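Local atomic coordinates of 2,3-dihydroxybenzoate-AMP ligase (Bacillus subtilis, PDB entry 1MDB), a protein that belongs to the ANL superfamily of AMP-binding enzymes, in which a large AMP-binding region is followed by a smaller C-terminal domain. Residues G24-F27 / G28-L31; G71-Q74 / K75-V78; V365-D368 / H369-V373. All coordinates share one frame; numbering follows the deposited sequence.

Interaction 1 (G24-F27 / G28-L31); sequences GETF and GDLL
A capping box formed by T26 and D29 opens helix 27-38, with T26 in the N-cap position. Each residue uses its side chain to bind the other's backbone N-H. D29 N donates to T26 OG1 over 3.1 Å, while T26 N returns a nearly straight bond of 2.9 Å to D29 OD2, at 177°. That carboxylate oxygen is met on its anti side, about 32° out of the carboxylate plane. The reach of T26 follows from its first torsion (chi1 67°), which sets OG1 between backbone N and carbonyl carbon, within reach of the D29 N-H. A water 3.0 Å from T26 OG1 also donates a weak bond to D29 OD1, adding a looser link between the two side chains.

Behind the cap the regular helical pattern begins at once: L30 N donates to T26 O and L31 N to F27 O, both at 2.9 Å. F27 and L30 lie side by side and point the same way, with F27 CD2 4.1 Å from L30 CD1. The F27 ring continues into the interior, where it stacks on F96 and touches helix 204-218; L31 meets helices 53-70 and 86-98. H204 accepts from F27 N through its ND1, holding another N-H of the first turn. Paired side-chain-to-backbone bonds of this kind, residue N-cap with the third residue after it, are the hallmark of the capping box at a helix N-terminus.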
ATOM      1  N   GLY A  24     -22.957   5.265   6.466  1.00 41.41           N
ATOM      2  CA  GLY A  24     -23.351   6.087   7.596  1.00 39.12           C
ATOM      3  C   GLY A  24     -22.905   5.525   8.933  1.00 39.03           C
ATOM      4  O   GLY A  24     -23.403   5.938   9.979  1.00 37.52           O
ATOM      5  N   GLU A  25     -21.965   4.582   8.905  1.00 38.23           N
ATOM      6  CA  GLU A  25     -21.441   3.985  10.132  1.00 39.58           C
ATOM      7  C   GLU A  25     -19.947   4.297  10.288  1.00 38.53           C
ATOM      8  O   GLU A  25     -19.215   4.453   9.297  1.00 35.78           O
ATOM      9  CB  GLU A  25     -21.662   2.465  10.129  1.00 42.13           C
ATOM     10  CG  GLU A  25     -20.800   1.686   9.142  1.00 47.31           C
ATOM     11  CD  GLU A  25     -21.200   0.215   9.042  1.00 48.60           C
ATOM     12  OE1 GLU A  25     -21.518  -0.397  10.087  1.00 49.19           O
ATOM     13  OE2 GLU A  25     -21.183  -0.331   7.919  1.00 48.14           O
ATOM     14  N   THR A  26     -19.497   4.392  11.534  1.00 36.59           N
ATOM     15  CA  THR A  26     -18.092   4.692  11.803  1.00 36.15           C
ATOM     16  C   THR A  26     -17.306   3.420  12.083  1.00 35.44           C
ATOM     17  O   THR A  26     -17.892   2.348  12.238  1.00 36.46           O
ATOM     18  CB  THR A  26     -17.943   5.597  13.023  1.00 36.24           C
ATOM     19  OG1 THR A  26     -18.345   4.875  14.193  1.00 34.04           O
ATOM     20  CG2 THR A  26     -18.799   6.852  12.870  1.00 36.57           C
ATOM     21  N   PHE A  27     -15.980   3.530  12.150  1.00 33.43           N
ATOM     22  CA  PHE A  27     -15.164   2.360  12.448  1.00 32.36           C
ATOM     23  C   PHE A  27     -15.536   1.888  13.846  1.00 32.91           C
ATOM     24  O   PHE A  27     -15.531   0.683  14.132  1.00 30.76           O
ATOM     25  CB  PHE A  27     -13.669   2.695  12.394  1.00 31.29           C
ATOM     26  CG  PHE A  27     -13.111   2.748  11.001  1.00 30.70           C
ATOM     27  CD1 PHE A  27     -12.895   3.964  10.369  1.00 32.61           C
ATOM     28  CD2 PHE A  27     -12.805   1.576  10.318  1.00 30.75           C
ATOM     29  CE1 PHE A  27     -12.381   4.015   9.074  1.00 32.21           C
ATOM     30  CE2 PHE A  27     -12.291   1.613   9.027  1.00 33.07           C
ATOM     31  CZ  PHE A  27     -12.078   2.838   8.404  1.00 31.84           C
ATOM     32  N   GLY A  28     -15.860   2.850  14.710  1.00 32.06           N
ATOM     33  CA  GLY A  28     -16.253   2.528  16.068  1.00 33.93           C
ATOM     34  C   GLY A  28     -17.472   1.629  16.029  1.00 36.38           C
ATOM     35  O   GLY A  28     -17.518   0.617  16.730  1.00 37.59           O
ATOM     36  N   ASP A  29     -18.453   1.993  15.203  1.00 36.98           N
ATOM     37  CA  ASP A  29     -19.677   1.201  15.059  1.00 38.04           C
ATOM     38  C   ASP A  29     -19.324  -0.176  14.522  1.00 39.00           C
ATOM     39  O   ASP A  29     -19.759  -1.203  15.048  1.00 40.33           O
ATOM     40  CB  ASP A  29     -20.646   1.861  14.075  1.00 36.93           C
ATOM     41  CG  ASP A  29     -21.148   3.207  14.554  1.00 38.71           C
ATOM     42  OD1 ASP A  29     -21.382   3.363  15.776  1.00 38.16           O
ATOM     43  OD2 ASP A  29     -21.330   4.105  13.701  1.00 37.32           O
ATOM     44  N   LEU A  30     -18.535  -0.176  13.453  1.00 40.11           N
ATOM     45  CA  LEU A  30     -18.094  -1.398  12.792  1.00 39.45           C
ATOM     46  C   LEU A  30     -17.575  -2.411  13.810  1.00 38.29           C
ATOM     47  O   LEU A  30     -18.016  -3.558  13.830  1.00 39.71           O
ATOM     48  CB  LEU A  30     -17.012  -1.048  11.762  1.00 40.59           C
ATOM     49  CG  LEU A  30     -16.557  -2.060  10.711  1.00 40.89           C
ATOM     50  CD1 LEU A  30     -15.644  -1.355   9.717  1.00 40.19           C
ATOM     51  CD2 LEU A  30     -15.833  -3.220  11.368  1.00 41.03           C
ATOM     52  N   LEU A  31     -16.645  -1.990  14.661  1.00 37.74           N
ATOM     53  CA  LEU A  31     -16.092  -2.880  15.678  1.00 36.42           C
ATOM     54  C   LEU A  31     -17.140  -3.273  16.720  1.00 37.06           C
ATOM     55  O   LEU A  31     -17.253  -4.445  17.086  1.00 35.64           O
ATOM     56  CB  LEU A  31     -14.900  -2.217  16.367  1.00 35.43           C
ATOM     57  CG  LEU A  31     -14.247  -2.926  17.554  1.00 34.08           C
ATOM     58  CD1 LEU A  31     -13.910  -4.368  17.216  1.00 33.23           C
ATOM     59  CD2 LEU A  31     -12.995  -2.160  17.940  1.00 33.73           C
TER
HETATM   60  O   HOH W   1     -19.962   6.494  16.188  1.00 37.75           O

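Interaction 2 (G71-Q74 / K75-V78); sequences GIQQ and KDRV. With SO4 (sulfate ion), chain B.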
ATOM      1  N   GLY A  71      -5.261  13.489  27.454  1.00 33.38           N
ATOM      2  CA  GLY A  71      -5.460  14.836  26.948  1.00 31.19           C
ATOM      3  C   GLY A  71      -5.609  14.898  25.442  1.00 31.47           C
ATOM      4  O   GLY A  71      -5.648  15.983  24.864  1.00 28.16           O
ATOM      5  N   ILE A  72      -5.675  13.739  24.793  1.00 31.96           N
ATOM      6  CA  ILE A  72      -5.837  13.704  23.344  1.00 34.23           C
ATOM      7  C   ILE A  72      -7.300  13.984  23.056  1.00 35.07           C
ATOM      8  O   ILE A  72      -8.173  13.358  23.643  1.00 36.17           O
ATOM      9  CB  ILE A  72      -5.452  12.328  22.762  1.00 34.71           C
ATOM     10  CG1 ILE A  72      -3.938  12.127  22.882  1.00 32.55           C
ATOM     11  CG2 ILE A  72      -5.890  12.239  21.298  1.00 34.45           C
ATOM     12  CD1 ILE A  72      -3.462  10.794  22.396  1.00 34.82           C
ATOM     13  N   GLN A  73      -7.568  14.925  22.159  1.00 35.33           N
ATOM     14  CA  GLN A  73      -8.947  15.284  21.853  1.00 37.20           C
ATOM     15  C   GLN A  73      -9.400  14.967  20.433  1.00 35.91           C
ATOM     16  O   GLN A  73      -8.597  14.629  19.560  1.00 34.48           O
ATOM     17  CB  GLN A  73      -9.151  16.776  22.103  1.00 39.35           C
ATOM     18  CG  GLN A  73      -8.646  17.270  23.446  1.00 43.55           C
ATOM     19  CD  GLN A  73      -8.753  18.777  23.553  1.00 46.30           C
ATOM     20  OE1 GLN A  73      -9.823  19.346  23.330  1.00 49.62           O
ATOM     21  NE2 GLN A  73      -7.649  19.433  23.890  1.00 47.13           N
ATOM     22  N   GLN A  74     -10.704  15.092  20.216  1.00 33.44           N
ATOM     23  CA  GLN A  74     -11.297  14.850  18.914  1.00 33.23           C
ATOM     24  C   GLN A  74     -10.644  15.787  17.888  1.00 32.49           C
ATOM     25  O   GLN A  74     -10.411  16.961  18.169  1.00 31.18           O
ATOM     26  CB  GLN A  74     -12.816  15.081  18.993  1.00 31.29           C
ATOM     27  CG  GLN A  74     -13.573  14.800  17.703  1.00 34.66           C
ATOM     28  CD  GLN A  74     -15.066  14.606  17.940  1.00 37.43           C
ATOM     29  OE1 GLN A  74     -15.708  15.401  18.633  1.00 39.75           O
ATOM     30  NE2 GLN A  74     -15.625  13.547  17.363  1.00 38.81           N
ATOM     31  N   LYS A  75     -10.356  15.246  16.711  1.00 33.31           N
ATOM     32  CA  LYS A  75      -9.703  15.964  15.612  1.00 34.63           C
ATOM     33  C   LYS A  75      -8.176  16.003  15.763  1.00 33.32           C
ATOM     34  O   LYS A  75      -7.464  16.379  14.830  1.00 34.90           O
ATOM     35  CB  LYS A  75     -10.242  17.397  15.465  1.00 36.47           C
ATOM     36  CG  LYS A  75     -11.644  17.494  14.876  1.00 40.22           C
ATOM     37  CD  LYS A  75     -11.924  18.895  14.322  1.00 41.48           C
ATOM     38  CE  LYS A  75     -11.778  19.967  15.392  1.00 42.93           C
ATOM     39  NZ  LYS A  75     -11.866  21.348  14.832  1.00 44.99           N
ATOM     40  N   ASP A  76      -7.666  15.624  16.930  1.00 31.87           N
ATOM     41  CA  ASP A  76      -6.216  15.611  17.132  1.00 32.22           C
ATOM     42  C   ASP A  76      -5.575  14.579  16.216  1.00 30.89           C
ATOM     43  O   ASP A  76      -6.135  13.497  16.003  1.00 29.20           O
ATOM     44  CB  ASP A  76      -5.846  15.226  18.567  1.00 34.39           C
ATOM     45  CG  ASP A  76      -5.860  16.399  19.511  1.00 36.47           C
ATOM     46  OD1 ASP A  76      -5.844  17.545  19.031  1.00 38.94           O
ATOM     47  OD2 ASP A  76      -5.867  16.171  20.738  1.00 38.06           O
ATOM     48  N   ARG A  77      -4.404  14.905  15.680  1.00 29.08           N
ATOM     49  CA  ARG A  77      -3.696  13.959  14.837  1.00 27.70           C
ATOM     50  C   ARG A  77      -2.713  13.181  15.686  1.00 28.57           C
ATOM     51  O   ARG A  77      -2.091  13.721  16.609  1.00 26.64           O
ATOM     52  CB  ARG A  77      -2.963  14.666  13.694  1.00 28.26           C
ATOM     53  CG  ARG A  77      -3.853  14.912  12.493  1.00 27.65           C
ATOM     54  CD  ARG A  77      -4.873  15.989  12.802  1.00 28.78           C
ATOM     55  NE  ARG A  77      -4.231  17.298  12.878  1.00 28.07           N
ATOM     56  CZ  ARG A  77      -4.856  18.420  13.216  1.00 32.66           C
ATOM     57  NH1 ARG A  77      -6.151  18.390  13.517  1.00 28.07           N
ATOM     58  NH2 ARG A  77      -4.191  19.576  13.236  1.00 28.84           N
ATOM     59  N   VAL A  78      -2.591  11.893  15.390  1.00 28.81           N
ATOM     60  CA  VAL A  78      -1.678  11.046  16.134  1.00 27.26           C
ATOM     61  C   VAL A  78      -0.890  10.183  15.178  1.00 27.62           C
ATOM     62  O   VAL A  78      -1.442   9.295  14.522  1.00 28.55           O
ATOM     63  CB  VAL A  78      -2.440  10.166  17.147  1.00 28.04           C
ATOM     64  CG1 VAL A  78      -1.488   9.227  17.859  1.00 24.73           C
ATOM     65  CG2 VAL A  78      -3.160  11.061  18.161  1.00 24.59           C
TER
HETATM   66  S   SO4 B 999      -8.383  21.614  13.099  1.00 53.54           S
HETATM   67  O1  SO4 B 999      -7.040  21.372  12.531  1.00 50.55           O
HETATM   68  O2  SO4 B 999      -9.421  21.235  12.118  1.00 50.01           O
HETATM   69  O3  SO4 B 999      -8.547  20.810  14.326  1.00 53.36           O
HETATM   70  O4  SO4 B 999      -8.516  23.046  13.442  1.00 52.60           O
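D76 folds back on Q73 and meets it through two bonds. Its OD2 accepts from Q73 N at 2.5 Å, a doubtfully short separation, and D76 N donates to Q73 O over 3.0 Å. The N-H of Q73 comes from above the carboxylate plane, about 41° out of it. D76 CG stands beside its own backbone N (chi1 -85°), which brings the carboxylate across to the start of the turn. There OD2 also lies 4.0 Å from the I72 CG2 methyl, while I72 CD1 reaches the V78 CG2 methyl on the buried side.

Beyond this pair, K75 occupies the third position of the turn with a positive phi. Its carbonyl oxygen is taken by R77 NH1 at 2.7 Å; the arginine bends at chi2 and chi3 and curls NH1 back to the oxygen, in a bent bond (134°). The same NH1 makes weak bonds to O1 and O3 of a sulfate ion, probably from the crystallisation liquor, and K75 NZ adds another weak one to O3 at 3.4 Å; K3 N contributes as well. The two basic side chains thus flank one anion, probably offsetting part of its charge.

Further out, R77 NE is held by A121 O and Q74 NE2 by E178 O. I72 and V78 pack on A125 of strand 125-132 and on helix 86-98, and backbone bonds tie V78 to L101 and V103. G71 closes helix 53-70 in a Schellman motif, and the type II turn from Q73 to D76 then redirects the chain into strand 77-80: a helix-to-strand connection leading into an inner parallel strand, between 101-104 and 125-132.

Interaction 3 (V365-D368 / H369-V373); sequences VWDD and HDRDV
The indole of W366 lies against the backbone of D370 and R371: D370 O sits 3.5 Å above the plane, over the centre of one face, and R371 N is on that same face, offset toward the rim. At the ring edge, in plane, comes D372 OD2, 3.1 Å from W366 NE1, with the carboxylate turned almost perpendicular to the indole (86°). The D370 carboxylate sits beside the benzo rim, OD2 being 3.4 Å from W366 CZ3; its OD1 is drawn into a salt bridge with R410. H369 CG rests over the centre of one face of the R371 guanidinium.

These groups line a tight hairpin-like loop at the end of strand 362-366, with a single backbone bridge between W366 and D372. V373 N donates to V365 O at 2.9 Å and D367 N to R371 O, and a type I turn from D367 to D370 closes the end. D370 takes positive phi, so the geometry fits a G1 bulge. With chi1 at 67° the D367 carboxylate folds back over its own main chain, and OD1 accepts from R371 N in a short (2.6 Å), bent bond (138°). A water bonded to V365 N donates to D372 OD2, and D368 OD1 is bonded to H380 NE2.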
ATOM      1  N   VAL A 365      -8.791   8.139 -19.634  1.00 46.87           N
ATOM      2  CA  VAL A 365      -7.437   8.040 -20.161  1.00 46.29           C
ATOM      3  C   VAL A 365      -7.199   9.212 -21.107  1.00 47.35           C
ATOM      4  O   VAL A 365      -7.673   9.208 -22.245  1.00 47.25           O
ATOM      5  CB  VAL A 365      -7.236   6.722 -20.931  1.00 45.17           C
ATOM      6  CG1 VAL A 365      -5.843   6.663 -21.508  1.00 43.61           C
ATOM      7  CG2 VAL A 365      -7.471   5.540 -20.007  1.00 44.85           C
ATOM      8  N   TRP A 366      -6.471  10.217 -20.628  1.00 46.39           N
ATOM      9  CA  TRP A 366      -6.185  11.402 -21.425  1.00 47.87           C
ATOM     10  C   TRP A 366      -4.794  11.419 -22.044  1.00 49.46           C
ATOM     11  O   TRP A 366      -3.921  10.642 -21.669  1.00 49.46           O
ATOM     12  CB  TRP A 366      -6.341  12.662 -20.577  1.00 46.96           C
ATOM     13  CG  TRP A 366      -7.744  13.029 -20.263  1.00 47.34           C
ATOM     14  CD1 TRP A 366      -8.879  12.453 -20.755  1.00 47.63           C
ATOM     15  CD2 TRP A 366      -8.169  14.089 -19.405  1.00 47.36           C
ATOM     16  NE1 TRP A 366      -9.989  13.090 -20.252  1.00 48.68           N
ATOM     17  CE2 TRP A 366      -9.581  14.099 -19.420  1.00 47.27           C
ATOM     18  CE3 TRP A 366      -7.492  15.032 -18.620  1.00 47.20           C
ATOM     19  CZ2 TRP A 366     -10.329  15.018 -18.686  1.00 47.09           C
ATOM     20  CZ3 TRP A 366      -8.235  15.946 -17.889  1.00 46.20           C
ATOM     21  CH2 TRP A 366      -9.641  15.930 -17.925  1.00 46.63           C
ATOM     22  N   ASP A 367      -4.605  12.326 -22.998  1.00 50.58           N
ATOM     23  CA  ASP A 367      -3.325  12.496 -23.671  1.00 51.04           C
ATOM     24  C   ASP A 367      -2.688  13.730 -23.041  1.00 51.80           C
ATOM     25  O   ASP A 367      -3.330  14.428 -22.259  1.00 50.59           O
ATOM     26  CB  ASP A 367      -3.537  12.700 -25.179  1.00 51.90           C
ATOM     27  CG  ASP A 367      -4.228  14.017 -25.503  1.00 52.79           C
ATOM     28  OD1 ASP A 367      -5.115  14.435 -24.733  1.00 52.66           O
ATOM     29  OD2 ASP A 367      -3.893  14.628 -26.537  1.00 55.40           O
ATOM     30  N   ASP A 368      -1.433  14.001 -23.382  1.00 54.09           N
ATOM     31  CA  ASP A 368      -0.713  15.139 -22.822  1.00 55.24           C
ATOM     32  C   ASP A 368      -1.495  16.447 -22.772  1.00 56.49           C
ATOM     33  O   ASP A 368      -1.170  17.331 -21.981  1.00 57.23           O
ATOM     34  CB  ASP A 368       0.590  15.365 -23.590  1.00 55.96           C
ATOM     35  CG  ASP A 368       1.538  14.192 -23.481  1.00 56.65           C
ATOM     36  OD1 ASP A 368       1.710  13.676 -22.359  1.00 57.47           O
ATOM     37  OD2 ASP A 368       2.120  13.788 -24.509  1.00 58.44           O
ATOM     38  N   HIS A 369      -2.525  16.575 -23.598  1.00 57.55           N
ATOM     39  CA  HIS A 369      -3.300  17.809 -23.623  1.00 58.40           C
ATOM     40  C   HIS A 369      -4.680  17.715 -22.990  1.00 58.20           C
ATOM     41  O   HIS A 369      -5.586  18.469 -23.347  1.00 58.52           O
ATOM     42  CB  HIS A 369      -3.405  18.320 -25.061  1.00 60.06           C
ATOM     43  CG  HIS A 369      -2.076  18.578 -25.698  1.00 61.39           C
ATOM     44  ND1 HIS A 369      -1.231  19.581 -25.273  1.00 62.60           N
ATOM     45  CD2 HIS A 369      -1.420  17.929 -26.689  1.00 61.64           C
ATOM     46  CE1 HIS A 369      -0.110  19.537 -25.973  1.00 62.38           C
ATOM     47  NE2 HIS A 369      -0.199  18.543 -26.838  1.00 62.73           N
ATOM     48  N   ASP A 370      -4.830  16.800 -22.039  1.00 57.46           N
ATOM     49  CA  ASP A 370      -6.092  16.624 -21.330  1.00 56.80           C
ATOM     50  C   ASP A 370      -7.268  16.276 -22.238  1.00 56.22           C
ATOM     51  O   ASP A 370      -8.413  16.582 -21.918  1.00 55.51           O
ATOM     52  CB  ASP A 370      -6.417  17.890 -20.530  1.00 57.13           C
ATOM     53  CG  ASP A 370      -5.556  18.033 -19.284  1.00 57.48           C
ATOM     54  OD1 ASP A 370      -4.359  17.685 -19.334  1.00 57.00           O
ATOM     55  OD2 ASP A 370      -6.077  18.505 -18.252  1.00 57.61           O
ATOM     56  N   ARG A 371      -6.982  15.638 -23.367  1.00 56.16           N
ATOM     57  CA  ARG A 371      -8.025  15.238 -24.304  1.00 56.61           C
ATOM     58  C   ARG A 371      -8.190  13.727 -24.204  1.00 55.60           C
ATOM     59  O   ARG A 371      -7.202  12.994 -24.178  1.00 55.60           O
ATOM     60  CB  ARG A 371      -7.631  15.598 -25.741  1.00 58.35           C
ATOM     61  CG  ARG A 371      -7.271  17.053 -25.967  1.00 61.50           C
ATOM     62  CD  ARG A 371      -6.521  17.226 -27.284  1.00 65.12           C
ATOM     63  NE  ARG A 371      -6.008  18.584 -27.455  1.00 68.72           N
ATOM     64  CZ  ARG A 371      -5.229  18.974 -28.461  1.00 70.39           C
ATOM     65  NH1 ARG A 371      -4.866  18.105 -29.397  1.00 71.25           N
ATOM     66  NH2 ARG A 371      -4.808  20.231 -28.532  1.00 71.78           N
ATOM     67  N   ASP A 372      -9.428  13.255 -24.149  1.00 55.98           N
ATOM     68  CA  ASP A 372      -9.655  11.818 -24.068  1.00 56.27           C
ATOM     69  C   ASP A 372      -8.974  11.135 -25.242  1.00 56.60           C
ATOM     70  O   ASP A 372      -9.161  11.517 -26.393  1.00 56.14           O
ATOM     71  CB  ASP A 372     -11.152  11.493 -24.077  1.00 56.09           C
ATOM     72  CG  ASP A 372     -11.823  11.799 -22.750  1.00 57.30           C
ATOM     73  OD1 ASP A 372     -12.477  12.860 -22.634  1.00 56.34           O
ATOM     74  OD2 ASP A 372     -11.688  10.977 -21.816  1.00 56.75           O
ATOM     75  N   VAL A 373      -8.166  10.127 -24.944  1.00 57.65           N
ATOM     76  CA  VAL A 373      -7.469   9.407 -25.992  1.00 58.79           C
ATOM     77  C   VAL A 373      -8.492   8.510 -26.690  1.00 59.31           C
ATOM     78  O   VAL A 373      -9.574   8.264 -26.160  1.00 59.57           O
ATOM     79  CB  VAL A 373      -6.314   8.552 -25.407  1.00 58.51           C
ATOM     80  CG1 VAL A 373      -6.840   7.220 -24.899  1.00 57.53           C
ATOM     81  CG2 VAL A 373      -5.234   8.358 -26.451  1.00 59.62           C
TER
HETATM   82  O   HOH W   2     -11.322   8.230 -21.483  1.00 35.30           O

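How the interactions relate
The three contacts follow one another along the chain without overlap. Interactions 1 and 2 lie on the same side of the chain's centre, their own centres 18 Å apart and their nearest atoms about 9 Å. They share two helices: L31 packs on helix 53-70, which ends just before 71-78, and both contacts touch helix 86-98. Interaction 3, its centre 40 Å from that of interaction 1 and 42 Å from that of interaction 2, touches neither helix; it lies at the end of strand 362-366, an outermost strand of a separate antiparallel sheet, and in the loop after it. The side chains of F27 and V365 lie about 13 Å from bound 2,3-dihydroxy-benzoic acid and adenosine monophosphate respectively.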